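Long-range contact in toxin protein (Yersinia entomophaga, PDB 6AQK), which is probably an ADP-ribosyltransferase, the C-terminal toxin domain of an RHS protein, that would transfer ADP-ribose from NAD to a target: residues P17-Q23 and V174-Y179. Sequence-based numbering, arbitrary orientation.
Sequences PALYKQQ and VSEGLY
Y20 and G177 are the residues whose CA atoms lie nearest across the contact, 5.4 Å apart, where the short helix 19-23 faces a loop that forms no regular helix or strand. G177 lies under the ring of Y20: its CA sits 4.2 Å from the ring centroid and 24° off the ring normal, a CH-pi contact over the face but displaced toward the rim. The tyrosine's CG stands anti to the carbonyl carbon, and its ring, turned to the loop, has CE1 3.6 Å from G177 C. With no side chain at G177, Q23 OE1 comes to 3.3 Å from its CA, and the glycine's backbone takes a conformation with positive phi.

One hydrogen bond crosses the contact. Q23 stretches out beyond CG and presents OE1 to the backbone N of L178 at 3.0 Å, with an N-H...O angle of 156°; the donor stands 47° out of the amide carbonyl plane. L178 lies along the helix end: its CB meets Y20 CD1 at 3.9 Å, while CD2 packs against the carbonyl group of Q23. At the other end of the contact, L19 turns CD2 to the carbonyl O of E176, 3.7 Å away, with the methyl CG2 of V174 just beyond. P17 CG reaches E176 OE1 at 3.9 Å, the two side chains crossing at about a right angle; the other carboxylate oxygen, OE2, is hydrogen-bonded to H95 ND1.

Around the contact, A18 rests on helix 74-90, and Q23 also touches strand 184-187. This is loop-on-helix packing, in which an N-terminal helical turn of this putative ADP-ribosyltransferase domain packs on the loop between strand 161-167 of the five-stranded sheet and strand 184-187 of the small two-stranded one.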
# COMPACT_ATOMS: atom_id res chain seq x y z
N PRO A 17 -17.47 6.67 -7.78
CA PRO A 17 -16.60 6.58 -6.60
C PRO A 17 -15.48 7.61 -6.56
O PRO A 17 -14.77 7.83 -7.55
CB PRO A 17 -16.03 5.20 -6.73
CG PRO A 17 -17.16 4.39 -7.32
CD PRO A 17 -17.81 5.34 -8.31
N ALA A 18 -15.38 8.33 -5.45
CA ALA A 18 -14.30 9.22 -5.22
C ALA A 18 -12.97 8.52 -5.27
O ALA A 18 -11.95 9.15 -5.59
CB ALA A 18 -14.49 9.91 -3.88
N LEU A 19 -12.97 7.21 -4.99
CA LEU A 19 -11.73 6.43 -5.16
C LEU A 19 -11.03 6.60 -6.52
O LEU A 19 -9.78 6.58 -6.57
CB LEU A 19 -11.98 4.95 -4.87
CG LEU A 19 -10.86 3.97 -4.82
CD1 LEU A 19 -9.86 4.47 -3.80
CD2 LEU A 19 -11.37 2.60 -4.38
N TYR A 20 -11.80 6.76 -7.62
CA TYR A 20 -11.21 6.98 -8.94
C TYR A 20 -10.24 8.15 -8.94
O TYR A 20 -9.21 8.10 -9.65
CB TYR A 20 -12.24 7.29 -10.01
CG TYR A 20 -12.99 6.10 -10.55
CD1 TYR A 20 -12.41 5.20 -11.44
CD2 TYR A 20 -14.34 5.95 -10.27
CE1 TYR A 20 -13.17 4.12 -11.92
CE2 TYR A 20 -15.09 4.90 -10.73
CZ TYR A 20 -14.53 3.99 -11.54
OH TYR A 20 -15.39 3.02 -11.92
N LYS A 21 -10.61 9.24 -8.28
CA LYS A 21 -9.71 10.41 -8.16
C LYS A 21 -8.30 10.11 -7.64
O LYS A 21 -7.33 10.70 -8.10
CB LYS A 21 -10.34 11.58 -7.37
CG LYS A 21 -11.58 12.22 -8.03
CD LYS A 21 -12.26 13.19 -7.08
N GLN A 22 -8.17 9.18 -6.70
CA GLN A 22 -6.90 8.82 -6.14
C GLN A 22 -6.10 7.87 -7.05
O GLN A 22 -4.88 7.79 -6.96
CB GLN A 22 -7.21 8.08 -4.82
CG GLN A 22 -6.01 7.71 -4.01
CD GLN A 22 -5.45 6.36 -4.26
OE1 GLN A 22 -6.02 5.51 -4.93
NE2 GLN A 22 -4.23 6.14 -3.71
N GLN A 23 -6.80 7.06 -7.86
CA GLN A 23 -6.18 5.96 -8.66
C GLN A 23 -5.72 6.34 -10.06
O GLN A 23 -4.94 5.60 -10.64
CB GLN A 23 -7.20 4.86 -8.87
CG GLN A 23 -7.56 4.13 -7.63
CD GLN A 23 -8.74 3.26 -7.86
OE1 GLN A 23 -9.76 3.70 -8.46
NE2 GLN A 23 -8.65 2.04 -7.43
N VAL A 174 -11.95 -3.78 -1.28
CA VAL A 174 -12.99 -3.62 -2.23
C VAL A 174 -12.56 -3.83 -3.66
O VAL A 174 -11.41 -3.48 -4.07
CB VAL A 174 -13.57 -2.23 -2.08
CG1 VAL A 174 -14.12 -2.02 -0.69
CG2 VAL A 174 -12.59 -1.12 -2.42
N SER A 175 -13.47 -4.39 -4.43
CA SER A 175 -13.31 -4.52 -5.85
C SER A 175 -13.97 -3.37 -6.49
O SER A 175 -15.09 -3.46 -6.96
CB SER A 175 -13.86 -5.88 -6.30
OG SER A 175 -13.71 -6.00 -7.68
N GLU A 176 -13.31 -2.22 -6.44
CA GLU A 176 -13.92 -0.99 -6.86
C GLU A 176 -12.88 -0.04 -7.47
O GLU A 176 -11.80 0.01 -6.99
CB GLU A 176 -14.57 -0.35 -5.62
CG GLU A 176 -15.59 0.70 -5.90
CD GLU A 176 -16.87 0.15 -6.48
OE1 GLU A 176 -17.13 0.52 -7.60
OE2 GLU A 176 -17.61 -0.66 -5.88
N GLY A 177 -13.24 0.70 -8.50
CA GLY A 177 -12.33 1.69 -9.10
C GLY A 177 -11.68 1.26 -10.41
O GLY A 177 -12.11 0.36 -11.09
N LEU A 178 -10.61 1.93 -10.74
CA LEU A 178 -10.18 2.03 -12.09
C LEU A 178 -9.63 0.72 -12.60
O LEU A 178 -9.72 0.45 -13.80
CB LEU A 178 -9.18 3.16 -12.11
CG LEU A 178 -8.45 3.67 -13.34
CD1 LEU A 178 -9.34 4.11 -14.50
CD2 LEU A 178 -7.62 4.88 -12.91
N TYR A 179 -9.13 -0.16 -11.72
CA TYR A 179 -8.54 -1.41 -12.16
C TYR A 179 -9.26 -2.60 -11.56
O TYR A 179 -8.74 -3.72 -11.65
CB TYR A 179 -7.06 -1.42 -11.76
CG TYR A 179 -6.31 -0.25 -12.37
CD1 TYR A 179 -6.18 -0.17 -13.74
CD2 TYR A 179 -5.83 0.80 -11.60
CE1 TYR A 179 -5.55 0.89 -14.35
CE2 TYR A 179 -5.19 1.89 -12.22
CZ TYR A 179 -5.06 1.91 -13.60
OH TYR A 179 -4.46 2.95 -14.28